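Local coordinates for F5/8 type C domain protein (Clostridium perfringens, PDB 7JRM), which probably binds mucin-type glycans through a carbohydrate-binding module, as part of the clostridial O-glycopeptidase ZmpB that attacks mucin-like glycoproteins, at residues A[22-28]-A[75-79]; A[15-20]-A[224-229]; A[234-238]-A[264-268]. All blocks are in the same frame, centred on the assembly; numbering follows the deposited sequence.

Contact 1: residues A[22-28]-A[75-79]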
# COMPACT_ATOMS: atom_id res chain seq x y z
N VAL A 22 -18.22 0.97 -8.02
CA VAL A 22 -19.30 1.49 -8.86
C VAL A 22 -20.05 0.32 -9.49
O VAL A 22 -19.46 -0.49 -10.21
CB VAL A 22 -18.75 2.44 -9.93
CG1 VAL A 22 -19.75 2.60 -11.06
CG2 VAL A 22 -18.41 3.79 -9.31
N ASP A 23 -21.34 0.24 -9.21
CA ASP A 23 -22.23 -0.73 -9.85
C ASP A 23 -23.02 0.01 -10.93
O ASP A 23 -23.91 0.80 -10.62
CB ASP A 23 -23.16 -1.38 -8.83
CG ASP A 23 -24.09 -2.41 -9.45
OD1 ASP A 23 -23.78 -2.90 -10.56
OD2 ASP A 23 -25.12 -2.73 -8.83
N LEU A 24 -22.67 -0.24 -12.19
CA LEU A 24 -23.30 0.47 -13.30
C LEU A 24 -24.77 0.14 -13.46
O LEU A 24 -25.49 0.87 -14.14
CB LEU A 24 -22.56 0.17 -14.61
CG LEU A 24 -21.17 0.78 -14.75
CD1 LEU A 24 -20.58 0.42 -16.10
CD2 LEU A 24 -21.21 2.29 -14.58
N MET A 25 -25.24 -0.95 -12.84
CA MET A 25 -26.63 -1.37 -12.94
C MET A 25 -27.43 -1.03 -11.68
O MET A 25 -28.59 -1.44 -11.57
CB MET A 25 -26.71 -2.87 -13.22
CG MET A 25 -25.99 -3.29 -14.49
SD MET A 25 -26.88 -2.79 -15.97
CE MET A 25 -28.53 -3.37 -15.57
N LYS A 26 -26.84 -0.30 -10.74
CA LYS A 26 -27.53 0.05 -9.51
C LYS A 26 -28.68 1.01 -9.80
O LYS A 26 -28.47 2.08 -10.38
CB LYS A 26 -26.55 0.68 -8.52
CG LYS A 26 -27.20 1.27 -7.28
CD LYS A 26 -28.00 0.23 -6.51
CE LYS A 26 -28.03 0.54 -5.03
NZ LYS A 26 -28.55 -0.60 -4.23
N GLY A 27 -29.89 0.62 -9.41
CA GLY A 27 -31.06 1.45 -9.60
C GLY A 27 -31.72 1.34 -10.96
O GLY A 27 -32.66 2.10 -11.23
N ILE A 28 -31.27 0.43 -11.81
CA ILE A 28 -31.85 0.26 -13.14
C ILE A 28 -32.92 -0.81 -13.07
O ILE A 28 -32.67 -1.94 -12.62
CB ILE A 28 -30.76 -0.11 -14.17
CG1 ILE A 28 -29.71 0.99 -14.25
CG2 ILE A 28 -31.39 -0.37 -15.53
CD1 ILE A 28 -30.26 2.32 -14.74
N ARG A 75 -28.88 7.93 -17.67
CA ARG A 75 -28.62 8.50 -16.35
C ARG A 75 -27.13 8.73 -16.20
O ARG A 75 -26.31 8.10 -16.88
CB ARG A 75 -29.15 7.59 -15.23
CG ARG A 75 -28.57 6.18 -15.23
CD ARG A 75 -27.43 6.05 -14.23
NE ARG A 75 -27.10 4.66 -13.93
CZ ARG A 75 -27.63 3.96 -12.93
NH1 ARG A 75 -28.51 4.53 -12.11
NH2 ARG A 75 -27.27 2.70 -12.74
N THR A 76 -26.78 9.64 -15.30
CA THR A 76 -25.39 9.99 -15.04
C THR A 76 -24.92 9.38 -13.72
O THR A 76 -25.70 9.21 -12.78
CB THR A 76 -25.20 11.51 -15.00
OG1 THR A 76 -25.99 12.06 -13.95
CG2 THR A 76 -25.62 12.13 -16.33
N ILE A 77 -23.63 9.04 -13.67
CA ILE A 77 -23.01 8.47 -12.48
C ILE A 77 -21.77 9.30 -12.16
O ILE A 77 -20.83 9.34 -12.95
CB ILE A 77 -22.64 6.99 -12.67
CG1 ILE A 77 -23.90 6.15 -12.90
CG2 ILE A 77 -21.87 6.48 -11.46
CD1 ILE A 77 -23.63 4.67 -12.97
N ALA A 78 -21.78 9.96 -11.00
CA ALA A 78 -20.69 10.82 -10.59
C ALA A 78 -19.82 10.12 -9.56
O ALA A 78 -20.32 9.45 -8.65
CB ALA A 78 -21.22 12.13 -10.00
N VAL A 79 -18.50 10.26 -9.72
CA VAL A 79 -17.52 9.72 -8.78
C VAL A 79 -16.80 10.91 -8.15
O VAL A 79 -15.99 11.57 -8.81
CB VAL A 79 -16.53 8.77 -9.47
CG1 VAL A 79 -15.50 8.26 -8.47
CG2 VAL A 79 -17.27 7.61 -10.12

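Contact 2: residues A[15-20]-A[224-229]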
# COMPACT_ATOMS: atom_id res chain seq x y z
N ALA A 15 -24.43 8.90 -7.43
CA ALA A 15 -23.17 9.52 -7.02
C ALA A 15 -22.41 8.53 -6.15
O ALA A 15 -22.99 7.93 -5.24
CB ALA A 15 -23.41 10.83 -6.26
N TYR A 16 -21.12 8.38 -6.43
CA TYR A 16 -20.26 7.48 -5.68
C TYR A 16 -19.03 8.23 -5.19
O TYR A 16 -18.64 9.26 -5.74
CB TYR A 16 -19.82 6.28 -6.53
CG TYR A 16 -20.89 5.24 -6.74
CD1 TYR A 16 -21.09 4.21 -5.82
CD2 TYR A 16 -21.71 5.27 -7.87
CE1 TYR A 16 -22.07 3.26 -6.02
CE2 TYR A 16 -22.69 4.32 -8.07
CZ TYR A 16 -22.87 3.32 -7.14
OH TYR A 16 -23.84 2.37 -7.34
N SER A 17 -18.42 7.70 -4.13
CA SER A 17 -17.18 8.26 -3.60
C SER A 17 -15.99 7.58 -4.27
O SER A 17 -16.13 6.70 -5.13
CB SER A 17 -17.14 8.11 -2.08
OG SER A 17 -16.52 6.89 -1.70
N MET A 18 -14.78 7.99 -3.88
CA MET A 18 -13.58 7.50 -4.55
C MET A 18 -13.29 6.04 -4.21
O MET A 18 -12.78 5.30 -5.06
CB MET A 18 -12.38 8.37 -4.18
CG MET A 18 -12.42 9.77 -4.78
SD MET A 18 -12.73 9.78 -6.56
CE MET A 18 -11.20 9.07 -7.17
N ASP A 19 -13.61 5.61 -2.99
CA ASP A 19 -13.27 4.26 -2.54
C ASP A 19 -14.40 3.26 -2.75
O ASP A 19 -14.20 2.07 -2.48
CB ASP A 19 -12.89 4.28 -1.06
CG ASP A 19 -11.77 5.26 -0.76
OD1 ASP A 19 -10.59 4.89 -0.91
OD2 ASP A 19 -12.08 6.41 -0.38
N GLU A 20 -15.56 3.69 -3.23
CA GLU A 20 -16.70 2.80 -3.39
C GLU A 20 -16.65 2.09 -4.74
O GLU A 20 -16.14 2.63 -5.73
CB GLU A 20 -18.01 3.58 -3.27
CG GLU A 20 -18.27 4.12 -1.87
CD GLU A 20 -19.46 5.06 -1.81
OE1 GLU A 20 -19.61 5.89 -2.73
OE2 GLU A 20 -20.24 4.97 -0.84
N ARG A 224 -20.82 17.68 -3.44
CA ARG A 224 -19.79 16.68 -3.72
C ARG A 224 -18.94 17.17 -4.88
O ARG A 224 -19.48 17.54 -5.93
CB ARG A 224 -20.40 15.31 -4.04
CG ARG A 224 -21.30 14.76 -2.95
CD ARG A 224 -22.01 13.50 -3.40
NE ARG A 224 -21.09 12.38 -3.57
CZ ARG A 224 -21.25 11.18 -3.02
NH1 ARG A 224 -20.36 10.23 -3.23
NH2 ARG A 224 -22.30 10.95 -2.25
N ASN A 225 -17.63 17.17 -4.69
CA ASN A 225 -16.69 17.68 -5.68
C ASN A 225 -15.86 16.55 -6.28
O ASN A 225 -15.55 15.57 -5.61
CB ASN A 225 -15.77 18.74 -5.07
CG ASN A 225 -16.40 20.11 -5.05
OD1 ASN A 225 -17.59 20.26 -5.28
ND2 ASN A 225 -15.59 21.13 -4.76
N LEU A 226 -15.50 16.72 -7.55
CA LEU A 226 -14.59 15.78 -8.19
C LEU A 226 -13.23 15.83 -7.50
O LEU A 226 -12.82 16.86 -6.96
CB LEU A 226 -14.45 16.11 -9.68
CG LEU A 226 -15.74 16.20 -10.48
CD1 LEU A 226 -15.45 16.46 -11.95
CD2 LEU A 226 -16.56 14.93 -10.32
N ALA A 227 -12.53 14.70 -7.53
CA ALA A 227 -11.25 14.59 -6.84
C ALA A 227 -10.23 15.56 -7.43
O ALA A 227 -10.20 15.79 -8.64
CB ALA A 227 -10.73 13.16 -6.91
N GLU A 228 -9.41 16.13 -6.56
CA GLU A 228 -8.31 17.00 -6.97
C GLU A 228 -7.05 16.22 -7.29
O GLU A 228 -5.98 16.82 -7.43
CB GLU A 228 -8.03 18.03 -5.88
CG GLU A 228 -9.04 19.16 -5.81
CD GLU A 228 -8.73 20.18 -4.74
OE1 GLU A 228 -8.66 19.79 -3.55
OE2 GLU A 228 -8.54 21.36 -5.08
N TYR A 229 -7.15 14.90 -7.42
CA TYR A 229 -6.03 14.04 -7.76
C TYR A 229 -6.49 13.00 -8.76
O TYR A 229 -7.69 12.79 -8.97
CB TYR A 229 -5.45 13.36 -6.51
CG TYR A 229 -6.38 12.33 -5.90
CD1 TYR A 229 -7.40 12.72 -5.05
CD2 TYR A 229 -6.23 10.98 -6.19
CE1 TYR A 229 -8.26 11.78 -4.50
CE2 TYR A 229 -7.08 10.04 -5.64
CZ TYR A 229 -8.09 10.45 -4.80
OH TYR A 229 -8.94 9.51 -4.25
O HOH W 1 -21.51 7.68 -1.21

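Contact 3: residues A[234-238]-A[264-268]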
# COMPACT_ATOMS: atom_id res chain seq x y z
N LEU A 234 -0.42 6.48 -11.86
CA LEU A 234 0.39 5.76 -10.87
C LEU A 234 -0.03 4.31 -10.77
O LEU A 234 0.81 3.41 -10.64
CB LEU A 234 0.30 6.45 -9.51
CG LEU A 234 1.12 5.80 -8.40
CD1 LEU A 234 2.59 5.74 -8.79
CD2 LEU A 234 0.94 6.53 -7.08
N ASN A 235 -1.34 4.04 -10.82
CA ASN A 235 -1.83 2.67 -10.82
C ASN A 235 -1.31 1.90 -12.04
O ASN A 235 -0.97 0.72 -11.94
CB ASN A 235 -3.35 2.64 -10.79
CG ASN A 235 -3.90 2.18 -9.45
OD1 ASN A 235 -3.43 1.21 -8.87
ND2 ASN A 235 -4.91 2.89 -8.96
N LYS A 236 -1.24 2.57 -13.19
CA LYS A 236 -0.75 1.92 -14.40
C LYS A 236 0.72 1.57 -14.28
O LYS A 236 1.14 0.48 -14.69
CB LYS A 236 -0.99 2.83 -15.61
CG LYS A 236 -0.71 2.18 -16.95
CD LYS A 236 -1.02 3.14 -18.09
CE LYS A 236 -0.37 2.69 -19.39
NZ LYS A 236 1.11 2.84 -19.35
N ALA A 237 1.53 2.47 -13.72
CA ALA A 237 2.96 2.20 -13.59
C ALA A 237 3.24 1.12 -12.55
O ALA A 237 4.18 0.34 -12.71
CB ALA A 237 3.70 3.49 -13.23
N ILE A 238 2.43 1.07 -11.48
CA ILE A 238 2.65 0.06 -10.44
C ILE A 238 2.33 -1.33 -10.97
O ILE A 238 3.09 -2.28 -10.76
CB ILE A 238 1.81 0.40 -9.19
CG1 ILE A 238 2.43 1.57 -8.43
CG2 ILE A 238 1.70 -0.82 -8.28
CD1 ILE A 238 1.57 2.08 -7.30
N GLY A 264 4.87 3.94 -4.09
CA GLY A 264 3.71 4.19 -4.93
C GLY A 264 2.42 3.67 -4.30
O GLY A 264 1.37 4.32 -4.40
N GLU A 265 2.49 2.51 -3.66
CA GLU A 265 1.30 1.97 -3.00
C GLU A 265 0.88 2.85 -1.83
O GLU A 265 -0.32 3.02 -1.57
CB GLU A 265 1.57 0.54 -2.52
CG GLU A 265 1.59 -0.50 -3.64
CD GLU A 265 2.22 -1.81 -3.20
OE1 GLU A 265 3.15 -1.78 -2.37
OE2 GLU A 265 1.78 -2.87 -3.69
N GLU A 266 1.85 3.42 -1.11
CA GLU A 266 1.52 4.37 -0.05
C GLU A 266 0.88 5.62 -0.62
O GLU A 266 -0.05 6.18 -0.02
CB GLU A 266 2.77 4.73 0.75
CG GLU A 266 3.45 3.55 1.43
CD GLU A 266 4.88 3.87 1.84
OE1 GLU A 266 5.14 5.03 2.23
OE2 GLU A 266 5.74 2.97 1.78
N ALA A 267 1.36 6.09 -1.77
CA ALA A 267 0.82 7.30 -2.38
C ALA A 267 -0.63 7.11 -2.82
O ALA A 267 -1.42 8.06 -2.77
CB ALA A 267 1.68 7.72 -3.57
N LEU A 268 -0.99 5.90 -3.25
CA LEU A 268 -2.38 5.63 -3.62
C LEU A 268 -3.31 5.82 -2.43
O LEU A 268 -4.41 6.37 -2.57
CB LEU A 268 -2.52 4.22 -4.19
CG LEU A 268 -1.80 3.90 -5.50
CD1 LEU A 268 -1.96 2.43 -5.86
CD2 LEU A 268 -2.31 4.78 -6.62

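Contact 1: residues A[22-28]-A[75-79]
The long side chain of Arg-75 is the bump that fills the hollow of the 22-28 loop, while Val-22 and Leu-24 close the contact further along the same strand, against Val-79 and Ile-77. Two overlapping turns shape the hollow, a type I turn from Asp-23 to Lys-26 and a type II turn from Met-25 to Ile-28 with Gly-27 at the third position. Within them the carbonyls of Leu-24 and Lys-26 face the arginine. NH2 of Arg-75 is shared between Leu-24 O (2.9 Å) and Lys-26 O (2.7 Å), and NH1 adds a second, more bent bond to Lys-26 O at 3.0 Å (N-H...O 136°). Both oxygens lie close to the guanidinium plane, although NH2 stands well above the carbonyl plane of Leu-24. One face of the guanidinium is roofed by Ile-28, whose CD1 sits over its centre at 3.6 Å from Arg-75 CZ. The arginine side chain sets out toward the loop and bends at chi2 (98°) on its way to the two carbonyls. Tyr-61 OH, bonded to both NE of Arg-75 and Leu-24 O, and Glu-12 O at NH1 complete the grip on this buried group.

Beside it the surface becomes apolar. The CD2 branch of Leu-24 meets CD1 of Ile-77 at 3.8 Å, the two side chains crossing at about a right angle, and the CG2 methyls of Val-22 and Val-79 meet less closely, at 4.1 Å. Such a loop, packed across one face of a sheet strand with its carbonyls tied down, belongs here to the small beta-sandwich of a bacterial Ig-like domain.

Contact 2: residues A[15-20]-A[224-229]
Arg-224, at the end of strand 215-224, lays its guanidinium against Ala-15, whose CB stands over the centre of one face, 3.9 Å from Arg-224 CZ. The chain runs extended until it bends at chi3 (68°), which brings NH1 beside the backbone of Tyr-16 and Ser-17. No hydrogen bond forms there: NH1 of Arg-224 is 3.2 Å from Tyr-16 O, but at a poor angle. The group is instead held by Thr-80 at NE and by a salt bridge from NH2 to Asp-147. Across the edge, Glu-20 OE1 stays beyond salt-bridge distance; a water donates to Glu-20 OE2 (3.0 Å from the water oxygen) and accepts a weak bond from Arg-224 NH1. Glu-20 OE1 already takes the N-H of Ser-17, its distance to Ser-17 N being 2.6 Å, a bond that closes the 17-20 loop on itself and holds the carboxylate near the arginine.

The contact thus joins the Ig-like sandwich to the NPCBM-type beta-sandwich, whose strand 215-224 leads through this loop to helix 232-242. Further on, Ala-227 offers its CB to the sulfur of Met-18 (3.9 Å to SD), while its N-H is bonded to Ser-54. Met-18 and Tyr-229 come from opposite directions. Tyr-229 OH touches Met-18 CG at 3.5 Å, and the methionine chain, bent at chi2 and chi3, brings CE obliquely to the ring, 4.1 Å from Tyr-229 CZ. The Tyr-229 side chain also touches Lys-273 and Ile-276 of helix 273-288.

Contact 3: residues A[234-238]-A[264-268]
The short helical segments 234-238 and 264-268 run antiparallel, their axes 10.3 Å apart and inclined at 151°, with Ile-238 and Gly-264 bringing the backbones closest. At Gly-264, which has no side chain, CD1 of Ile-238 lies directly on the helix backbone, 3.5 Å from Gly-264 C. Leu-268 from the other helix fits between three side chains. Its CD1 branch touches CD1 of Ile-238 at 3.8 Å and OD1 of Asn-235 at 3.6 Å, whereas its CD2 branch meets CD2 of Leu-234 at 3.7 Å. That same Leu-234 methyl also contacts CB of Ala-267 (3.8 Å), carried there by a side chain with CG anti to the backbone N (chi1 -179°). Asn-235 flanks the leucine at the more exposed margin, and no hydrogen bond crosses the interface.

Helix 273-288 covers the buried side: Ile-276 lies on Leu-234, Leu-283 on Ile-238, and Ala-279 on Ala-267. The small residues and branched aliphatics thereby form part of the core of a three-helix bundle, made of helices 232-242, 251-270 and 273-288.

How the contacts relate
Contacts 1 and 2 meet directly: strands 14-16 and 70-79 are neighbours in one sheet, where Tyr-16 N lies 2.6 Å from Ala-78 O, a probable hydrogen bond. Beyond the pairing, Met-18 SD packs 3.7 Å from Val-79 CG1. Along the chain, contact 1 is nested inside the long loop that contact 2 closes. Contact 3 follows in sequence; its centre is about 18 Å from that of contact 2 and about 26 Å from that of contact 1, and it touches neither, the nearest atoms of contacts 2 and 3 being about 5 Å apart. Helix 273-288 bridges part of the gap, packing on Tyr-229 and on helix 232-242 alike. None of the calcium ligands, Ser-163, Val-206, Asp-208, Gly-210 and Asp-214, belongs to these contacts.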